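Oxysterol-binding protein homolog 3 (Saccharomyces cerevisiae, PDB 4IC4) transfers lipids between membranes without vesicles, carrying a lipid molecule in a hydrophobic pocket in transport coupled to phosphoinositides, and helps maintain intracellular sterol distribution. Local coordinates at residues T29-I34 with L305-E310; I75-E80 with K300-L305. All blocks are in the same frame, centred on the assembly; numbering follows the deposited sequence.

Interaction 1 (T29-I34 with L305-E310)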
ATOM      1  N   THR A  29     -13.258   7.751 -16.997  1.00 18.91           N
ATOM      2  CA  THR A  29     -13.315   6.355 -17.401  1.00 17.60           C
ATOM      3  C   THR A  29     -11.943   5.758 -17.117  1.00 16.19           C
ATOM      4  O   THR A  29     -10.928   6.298 -17.556  1.00 18.19           O
ATOM      5  CB  THR A  29     -13.602   6.221 -18.907  1.00 19.10           C
ATOM      6  OG1 THR A  29     -14.842   6.869 -19.216  1.00 19.03           O
ATOM      7  CG2 THR A  29     -13.688   4.757 -19.308  1.00 18.97           C
ATOM      8  N   ARG A  30     -11.911   4.657 -16.374  1.00 15.60           N
ATOM      9  CA  ARG A  30     -10.646   4.007 -16.055  1.00 12.87           C
ATOM     10  C   ARG A  30     -10.544   2.676 -16.793  1.00 13.60           C
ATOM     11  O   ARG A  30     -11.561   2.064 -17.145  1.00 14.48           O
ATOM     12  CB  ARG A  30     -10.518   3.821 -14.541  1.00 12.65           C
ATOM     13  CG  ARG A  30     -10.487   5.155 -13.795  1.00 12.20           C
ATOM     14  CD  ARG A  30     -10.389   4.983 -12.284  1.00 12.43           C
ATOM     15  NE  ARG A  30     -10.505   6.271 -11.608  1.00 12.96           N
ATOM     16  CZ  ARG A  30      -9.546   7.190 -11.567  1.00 13.12           C
ATOM     17  NH1 ARG A  30      -8.377   6.969 -12.160  1.00 14.01           N
ATOM     18  NH2 ARG A  30      -9.770   8.346 -10.956  1.00 15.44           N
ATOM     19  N   ARG A  31      -9.318   2.227 -17.034  1.00 11.80           N
ATOM     20  CA  ARG A  31      -9.112   0.988 -17.774  1.00 12.16           C
ATOM     21  C   ARG A  31      -9.615  -0.271 -17.076  1.00 12.69           C
ATOM     22  O   ARG A  31     -10.097  -1.187 -17.739  1.00 13.22           O
ATOM     23  CB  ARG A  31      -7.633   0.837 -18.163  1.00 12.42           C
ATOM     24  CG  ARG A  31      -6.640   0.832 -17.008  1.00 11.59           C
ATOM     25  CD  ARG A  31      -5.213   0.932 -17.534  1.00 12.43           C
ATOM     26  NE  ARG A  31      -4.235   0.732 -16.471  1.00 10.20           N
ATOM     27  CZ  ARG A  31      -2.918   0.735 -16.650  1.00 10.75           C
ATOM     28  NH1 ARG A  31      -2.409   0.939 -17.858  1.00 13.29           N
ATOM     29  NH2 ARG A  31      -2.111   0.499 -15.627  1.00 10.41           N
ATOM     30  N   ASN A  32      -9.513  -0.313 -15.750  1.00 12.25           N
ATOM     31  CA  ASN A  32      -9.979  -1.465 -14.976  1.00 13.18           C
ATOM     32  C   ASN A  32      -9.399  -2.772 -15.500  1.00 13.26           C
ATOM     33  O   ASN A  32     -10.022  -3.830 -15.383  1.00 14.63           O
ATOM     34  CB  ASN A  32     -11.509  -1.545 -15.020  1.00 15.51           C
ATOM     35  CG  ASN A  32     -12.172  -0.319 -14.428  1.00 18.13           C
ATOM     36  OD1 ASN A  32     -11.881   0.071 -13.300  1.00 21.60           O
ATOM     37  ND2 ASN A  32     -13.074   0.293 -15.187  1.00 23.99           N
ATOM     38  N   ASP A  33      -8.202  -2.698 -16.069  1.00 12.89           N
ATOM     39  CA  ASP A  33      -7.569  -3.877 -16.639  1.00 12.06           C
ATOM     40  C   ASP A  33      -6.133  -3.542 -17.016  1.00 12.00           C
ATOM     41  O   ASP A  33      -5.758  -2.366 -17.101  1.00 13.31           O
ATOM     42  CB  ASP A  33      -8.369  -4.311 -17.878  1.00 14.89           C
ATOM     43  CG  ASP A  33      -7.898  -5.632 -18.458  1.00 15.14           C
ATOM     44  OD1 ASP A  33      -7.594  -6.559 -17.684  1.00 16.13           O
ATOM     45  OD2 ASP A  33      -7.848  -5.745 -19.702  1.00 22.12           O
ATOM     46  N   ILE A  34      -5.328  -4.580 -17.220  1.00 12.09           N
ATOM     47  CA  ILE A  34      -3.934  -4.420 -17.618  1.00 13.96           C
ATOM     48  C   ILE A  34      -3.567  -5.547 -18.563  1.00 13.51           C
ATOM     49  O   ILE A  34      -4.244  -6.579 -18.610  1.00 12.98           O
ATOM     50  CB  ILE A  34      -2.946  -4.508 -16.429  1.00 16.52           C
ATOM     51  CG1 ILE A  34      -3.195  -5.797 -15.635  1.00 17.33           C
ATOM     52  CG2 ILE A  34      -3.038  -3.261 -15.577  1.00 19.70           C
ATOM     53  CD1 ILE A  34      -2.040  -6.187 -14.738  1.00 19.29           C
ATOM     54  N   LEU A 305      -4.000   2.007 -10.877  1.00  7.57           N
ATOM     55  CA  LEU A 305      -2.953   2.805 -10.245  1.00  7.64           C
ATOM     56  C   LEU A 305      -1.974   3.470 -11.207  1.00  8.42           C
ATOM     57  O   LEU A 305      -1.640   4.649 -11.054  1.00  8.85           O
ATOM     58  CB  LEU A 305      -2.160   1.932  -9.264  1.00  8.28           C
ATOM     59  CG  LEU A 305      -2.867   1.482  -7.982  1.00  9.40           C
ATOM     60  CD1 LEU A 305      -2.050   0.380  -7.328  1.00 11.88           C
ATOM     61  CD2 LEU A 305      -3.053   2.667  -7.038  1.00 11.03           C
ATOM     62  N   ASN A 306      -1.517   2.716 -12.200  1.00  8.73           N
ATOM     63  CA  ASN A 306      -0.527   3.234 -13.137  1.00  8.73           C
ATOM     64  C   ASN A 306      -1.090   3.840 -14.411  1.00  9.44           C
ATOM     65  O   ASN A 306      -0.345   4.062 -15.368  1.00 11.37           O
ATOM     66  CB  ASN A 306       0.471   2.130 -13.504  1.00  8.61           C
ATOM     67  CG  ASN A 306       1.836   2.676 -13.886  1.00 10.40           C
ATOM     68  OD1 ASN A 306       2.493   2.165 -14.799  1.00 13.11           O
ATOM     69  ND2 ASN A 306       2.278   3.707 -13.177  1.00  7.26           N
ATOM     70  N   GLU A 307      -2.388   4.122 -14.433  1.00  8.59           N
ATOM     71  CA  GLU A 307      -2.985   4.721 -15.622  1.00  9.87           C
ATOM     72  C   GLU A 307      -2.960   6.243 -15.577  1.00 10.29           C
ATOM     73  O   GLU A 307      -3.173   6.856 -14.528  1.00 10.59           O
ATOM     74  CB  GLU A 307      -4.437   4.263 -15.799  1.00 10.82           C
ATOM     75  CG  GLU A 307      -5.122   4.924 -17.002  1.00 10.76           C
ATOM     76  CD  GLU A 307      -6.559   4.478 -17.218  1.00 12.75           C
ATOM     77  OE1 GLU A 307      -7.261   4.180 -16.234  1.00 12.95           O
ATOM     78  OE2 GLU A 307      -6.992   4.446 -18.390  1.00 14.16           O
ATOM     79  N   ILE A 308      -2.681   6.846 -16.729  1.00 11.57           N
ATOM     80  CA  ILE A 308      -2.680   8.294 -16.855  1.00 12.01           C
ATOM     81  C   ILE A 308      -4.010   8.642 -17.521  1.00 12.40           C
ATOM     82  O   ILE A 308      -4.259   8.251 -18.663  1.00 15.87           O
ATOM     83  CB  ILE A 308      -1.516   8.791 -17.746  1.00 12.39           C
ATOM     84  CG1 ILE A 308      -0.178   8.506 -17.062  1.00 12.72           C
ATOM     85  CG2 ILE A 308      -1.663  10.285 -18.012  1.00 13.56           C
ATOM     86  CD1 ILE A 308       1.027   8.869 -17.905  1.00 14.94           C
ATOM     87  N   THR A 309      -4.874   9.343 -16.795  1.00 11.27           N
ATOM     88  CA  THR A 309      -6.169   9.747 -17.330  1.00 11.31           C
ATOM     89  C   THR A 309      -6.166  11.262 -17.476  1.00 11.35           C
ATOM     90  O   THR A 309      -5.144  11.911 -17.252  1.00 11.69           O
ATOM     91  CB  THR A 309      -7.329   9.368 -16.383  1.00 11.40           C
ATOM     92  OG1 THR A 309      -7.241  10.155 -15.189  1.00 12.05           O
ATOM     93  CG2 THR A 309      -7.279   7.885 -16.026  1.00 12.82           C
ATOM     94  N   GLU A 310      -7.313  11.828 -17.838  1.00 13.05           N
ATOM     95  CA  GLU A 310      -7.431  13.274 -17.990  1.00 13.92           C
ATOM     96  C   GLU A 310      -7.146  13.983 -16.664  1.00 12.70           C
ATOM     97  O   GLU A 310      -6.873  15.180 -16.633  1.00 13.10           O
ATOM     98  CB  GLU A 310      -8.838  13.631 -18.475  1.00 16.75           C
ATOM     99  CG  GLU A 310      -9.935  13.173 -17.530  1.00 22.19           C
ATOM    100  CD  GLU A 310     -11.316  13.292 -18.132  1.00 27.72           C
ATOM    101  OE1 GLU A 310     -11.767  14.432 -18.382  1.00 31.22           O
ATOM    102  OE2 GLU A 310     -11.950  12.238 -18.358  1.00 26.63           O
TER
HETATM  103  O   HOH W   1      -9.480   4.563 -19.384  1.00 16.44           O
HETATM  104  O   HOH W   2     -13.073   9.739 -18.851  1.00 29.88           O
HETATM  105  O   HOH W   3      -7.162   4.763 -13.561  1.00 12.41           O
HETATM  106  O   HOH W   4      -5.372   7.655 -13.006  1.00 17.23           O
HETATM  107  O   HOH W   5      -1.718  -0.085 -12.603  1.00 10.67           O
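Two loops face each other at Arg-31 and Glu-307 with their backbones held apart: the CA atoms of this pair stand 7.5 Å from one another, and side chains and waters fill the interval. Glu-307 spans it. CG lies anti to the backbone N (chi1 177°) and the chain runs straight on, which carries the carboxylate to the other backbone, where Arg-31 N donates to Glu-307 OE1 at 2.9 Å. The bond is nearly straight (164°) and meets OE1 on the syn side, tilted 27° out of the carboxylate plane. The Arg-31 side chain slides past the glutamate in the opposite direction, laying one guanidinium face over Glu-307 CB, 3.6 Å from the plane and toward its rim. No N-H of that guanidinium points at the carboxylate; its polar end goes to Ala-303 O and, as a salt bridge, to Glu-331. In this OSBP-related-domain construct the contact joins the first modelled loop, ahead of helix 44-50, to the loop leaving helix 300-305, away from the phosphoinositide site. Water carries much of the rest. One molecule donates to both Thr-29 O and Glu-307 OE2, the latter at 2.7 Å, while another links Arg-30 NH1 to Glu-307 OE1, lying in the plane of the Arg-30 guanidinium at its edge. An alanine in place of Glu-307 ends both bridges at the carboxylate and is likely to leave Arg-31 N without its partner and the loops less firmly joined. Farther along, Thr-309 CG2 approaches Arg-30 NH1 at 4.1 Å, and a water joins Thr-29 N to Glu-310 OE2.

Interaction 2 (I75-E80 with K300-L305)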
ATOM      1  N   ILE A  75       1.304   0.582  -1.573  1.00  6.81           N
ATOM      2  CA  ILE A  75       0.799   1.058  -0.294  1.00  8.19           C
ATOM      3  C   ILE A  75      -0.464   1.911  -0.461  1.00  7.43           C
ATOM      4  O   ILE A  75      -1.302   1.972   0.442  1.00  9.04           O
ATOM      5  CB  ILE A  75       1.899   1.812   0.470  1.00  8.09           C
ATOM      6  CG1 ILE A  75       3.044   0.836   0.768  1.00 11.15           C
ATOM      7  CG2 ILE A  75       1.340   2.391   1.768  1.00  9.75           C
ATOM      8  CD1 ILE A  75       4.237   1.466   1.459  1.00 12.33           C
ATOM      9  N   SER A  76      -0.618   2.546  -1.620  1.00  7.53           N
ATOM     10  CA  SER A  76      -1.815   3.344  -1.881  1.00  7.85           C
ATOM     11  C   SER A  76      -3.060   2.464  -1.927  1.00  7.95           C
ATOM     12  O   SER A  76      -4.178   2.960  -1.799  1.00  8.99           O
ATOM     13  CB  SER A  76      -1.690   4.102  -3.205  1.00  8.28           C
ATOM     14  OG  SER A  76      -0.689   5.097  -3.116  1.00 10.96           O
ATOM     15  N   GLU A  77      -2.869   1.159  -2.121  1.00  8.06           N
ATOM     16  CA  GLU A  77      -4.000   0.237  -2.158  1.00  8.45           C
ATOM     17  C   GLU A  77      -4.623   0.127  -0.772  1.00  8.74           C
ATOM     18  O   GLU A  77      -5.714  -0.427  -0.608  1.00  9.73           O
ATOM     19  CB  GLU A  77      -3.559  -1.136  -2.674  1.00  8.26           C
ATOM     20  CG  GLU A  77      -3.132  -1.095  -4.136  1.00 10.00           C
ATOM     21  CD  GLU A  77      -2.722  -2.445  -4.686  1.00  9.86           C
ATOM     22  OE1 GLU A  77      -3.597  -3.321  -4.867  1.00  9.36           O
ATOM     23  OE2 GLU A  77      -1.514  -2.627  -4.935  1.00  9.81           O
ATOM     24  N   THR A  78      -3.922   0.662   0.224  1.00  8.22           N
ATOM     25  CA  THR A  78      -4.433   0.687   1.588  1.00  9.60           C
ATOM     26  C   THR A  78      -5.755   1.462   1.565  1.00 10.33           C
ATOM     27  O   THR A  78      -6.612   1.274   2.429  1.00  9.64           O
ATOM     28  CB  THR A  78      -3.442   1.414   2.534  1.00 11.03           C
ATOM     29  OG1 THR A  78      -2.280   0.597   2.724  1.00 14.36           O
ATOM     30  CG2 THR A  78      -4.083   1.699   3.891  1.00 14.80           C
ATOM     31  N   PHE A  79      -5.919   2.315   0.557  1.00  9.74           N
ATOM     32  CA  PHE A  79      -7.113   3.147   0.428  1.00  9.66           C
ATOM     33  C   PHE A  79      -8.167   2.683  -0.579  1.00 10.33           C
ATOM     34  O   PHE A  79      -9.090   3.427  -0.907  1.00 10.13           O
ATOM     35  CB  PHE A  79      -6.682   4.587   0.129  1.00  9.83           C
ATOM     36  CG  PHE A  79      -5.938   5.228   1.262  1.00 10.57           C
ATOM     37  CD1 PHE A  79      -6.629   5.792   2.332  1.00 12.76           C
ATOM     38  CD2 PHE A  79      -4.549   5.207   1.298  1.00 12.90           C
ATOM     39  CE1 PHE A  79      -5.947   6.322   3.422  1.00 12.11           C
ATOM     40  CE2 PHE A  79      -3.854   5.736   2.386  1.00 12.74           C
ATOM     41  CZ  PHE A  79      -4.558   6.294   3.450  1.00 14.28           C
ATOM     42  N   GLU A  80      -8.042   1.447  -1.054  1.00  8.82           N
ATOM     43  CA  GLU A  80      -9.012   0.910  -2.003  1.00  9.56           C
ATOM     44  C   GLU A  80     -10.437   1.020  -1.457  1.00  9.42           C
ATOM     45  O   GLU A  80     -11.372   1.299  -2.206  1.00 11.51           O
ATOM     46  CB  GLU A  80      -8.709  -0.563  -2.316  1.00  9.22           C
ATOM     47  CG  GLU A  80      -9.717  -1.197  -3.272  1.00  9.42           C
ATOM     48  CD  GLU A  80      -9.472  -2.678  -3.527  1.00  7.14           C
ATOM     49  OE1 GLU A  80      -8.470  -3.238  -3.028  1.00  9.63           O
ATOM     50  OE2 GLU A  80     -10.298  -3.283  -4.242  1.00  9.87           O
ATOM     51  N   LYS A 300      -9.151  -4.440  -9.683  1.00  9.70           N
ATOM     52  CA  LYS A 300      -9.386  -3.392 -10.660  1.00 10.15           C
ATOM     53  C   LYS A 300      -8.690  -2.125 -10.175  1.00 10.45           C
ATOM     54  O   LYS A 300      -8.142  -1.369 -10.971  1.00 10.03           O
ATOM     55  CB  LYS A 300     -10.884  -3.145 -10.846  1.00 12.57           C
ATOM     56  CG  LYS A 300     -11.553  -4.227 -11.667  1.00 15.22           C
ATOM     57  CD  LYS A 300     -13.030  -3.951 -11.874  1.00 18.28           C
ATOM     58  CE  LYS A 300     -13.661  -5.038 -12.730  1.00 21.48           C
ATOM     59  NZ  LYS A 300     -15.115  -4.800 -12.935  1.00 24.29           N
ATOM     60  N   PHE A 301      -8.694  -1.912  -8.861  1.00  8.93           N
ATOM     61  CA  PHE A 301      -8.053  -0.734  -8.281  1.00  9.38           C
ATOM     62  C   PHE A 301      -6.549  -0.774  -8.577  1.00  8.23           C
ATOM     63  O   PHE A 301      -5.956   0.238  -8.953  1.00  7.83           O
ATOM     64  CB  PHE A 301      -8.294  -0.696  -6.765  1.00  8.73           C
ATOM     65  CG  PHE A 301      -7.890   0.603  -6.109  1.00  7.24           C
ATOM     66  CD1 PHE A 301      -8.707   1.728  -6.189  1.00  9.38           C
ATOM     67  CD2 PHE A 301      -6.702   0.694  -5.391  1.00  9.55           C
ATOM     68  CE1 PHE A 301      -8.350   2.922  -5.562  1.00 10.33           C
ATOM     69  CE2 PHE A 301      -6.338   1.891  -4.757  1.00  9.54           C
ATOM     70  CZ  PHE A 301      -7.164   3.001  -4.844  1.00  9.91           C
ATOM     71  N   THR A 302      -5.934  -1.943  -8.417  1.00  8.21           N
ATOM     72  CA  THR A 302      -4.504  -2.071  -8.688  1.00  8.36           C
ATOM     73  C   THR A 302      -4.214  -1.732 -10.147  1.00  8.27           C
ATOM     74  O   THR A 302      -3.265  -1.013 -10.456  1.00  8.63           O
ATOM     75  CB  THR A 302      -3.995  -3.507  -8.457  1.00  8.53           C
ATOM     76  OG1 THR A 302      -4.569  -4.040  -7.259  1.00  8.89           O
ATOM     77  CG2 THR A 302      -2.469  -3.509  -8.336  1.00  8.25           C
ATOM     78  N   ALA A 303      -5.037  -2.270 -11.042  1.00  8.62           N
ATOM     79  CA  ALA A 303      -4.870  -2.050 -12.471  1.00  7.75           C
ATOM     80  C   ALA A 303      -4.999  -0.588 -12.871  1.00  9.26           C
ATOM     81  O   ALA A 303      -4.472  -0.171 -13.905  1.00  9.61           O
ATOM     82  CB  ALA A 303      -5.881  -2.895 -13.241  1.00  9.18           C
ATOM     83  N   ASN A 304      -5.694   0.190 -12.047  1.00  8.44           N
ATOM     84  CA  ASN A 304      -5.902   1.602 -12.329  1.00  8.31           C
ATOM     85  C   ASN A 304      -4.837   2.531 -11.765  1.00  8.49           C
ATOM     86  O   ASN A 304      -4.770   3.698 -12.144  1.00  8.70           O
ATOM     87  CB  ASN A 304      -7.280   2.032 -11.819  1.00  8.68           C
ATOM     88  CG  ASN A 304      -8.403   1.470 -12.663  1.00 10.06           C
ATOM     89  OD1 ASN A 304      -8.227   1.245 -13.861  1.00 11.31           O
ATOM     90  ND2 ASN A 304      -9.565   1.259 -12.055  1.00 10.75           N
ATOM     91  N   LEU A 305      -4.000   2.007 -10.877  1.00  7.57           N
ATOM     92  CA  LEU A 305      -2.953   2.805 -10.245  1.00  7.64           C
ATOM     93  C   LEU A 305      -1.974   3.470 -11.207  1.00  8.42           C
ATOM     94  O   LEU A 305      -1.640   4.649 -11.054  1.00  8.85           O
ATOM     95  CB  LEU A 305      -2.160   1.932  -9.264  1.00  8.28           C
ATOM     96  CG  LEU A 305      -2.867   1.482  -7.982  1.00  9.40           C
ATOM     97  CD1 LEU A 305      -2.050   0.380  -7.328  1.00 11.88           C
ATOM     98  CD2 LEU A 305      -3.053   2.667  -7.038  1.00 11.03           C
TER
HETATM   99  O   HOH W   6     -10.771  -3.072  -7.094  1.00 15.03           O
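Phe-301 leaves its helix with CG anti to the backbone N (chi1 -170°), which swings the ring out toward 75-80; Glu-77, its CG anti to its own carbonyl carbon (chi1 -67°), sends an extended chain back past that ring to Thr-302. In the OSBP-related domain, a curled antiparallel barrel with helices packed against it, the contact joins the C-terminal part of helix 71-76 and the 3-10 turn that follows to helix 300-305. Glu-80 CA sits squarely over the Phe-301 ring, 3.9 Å from its centroid, a CH-pi contact made by the backbone carbon itself. From there the Glu-80 side chain runs along the aromatic in the opposite sense, bringing CG to 3.8 Å from Phe-301 CB, with the carboxylate plane nearly parallel to the ring plane, 5° apart. At the ring's edge lies Ser-76 O. The ring also reaches Leu-130 and Arg-132 of strand 127-132. Glu-77 meets the helix through both carbon and oxygen. Its CG packs 3.7 Å from Leu-305 CD1, the two side chains crossing at about a right angle, and its carboxylate is buried but well supplied: OE2 makes a salt bridge with Arg-114, while OE1 accepts from the hydroxyl of Thr-302, among other partners. The salt bridge and these bonds probably favour the charged form of Glu-77 in this interior setting. A water bridges Phe-301 N and Glu-80 OE2. The Thr-302 OG1 bond to Glu-77 OE1 measures 2.7 Å, and the hydroxyl comes in from above the carboxylate plane.

In the fold
From the N terminus the chain first lays down 29-34, then passes through helix 44-50 to reach 75-80, on and just beyond helix 71-76. Two more helices and the barrel strands follow before helix 300-305 returns to 75-80, closing interaction 2; immediately afterwards 305-310 comes back to 29-34 and closes interaction 1. Interaction 2 is therefore nested inside the larger loop, and Leu-305 belongs to both. Their centres lie 11 Å apart, and they touch directly: Asn-32 N probably bonds to Asn-304 OD1. Helix 300-305 thus joins the buried turn after helix 71-76 to the more exposed N-terminal segment of the construct.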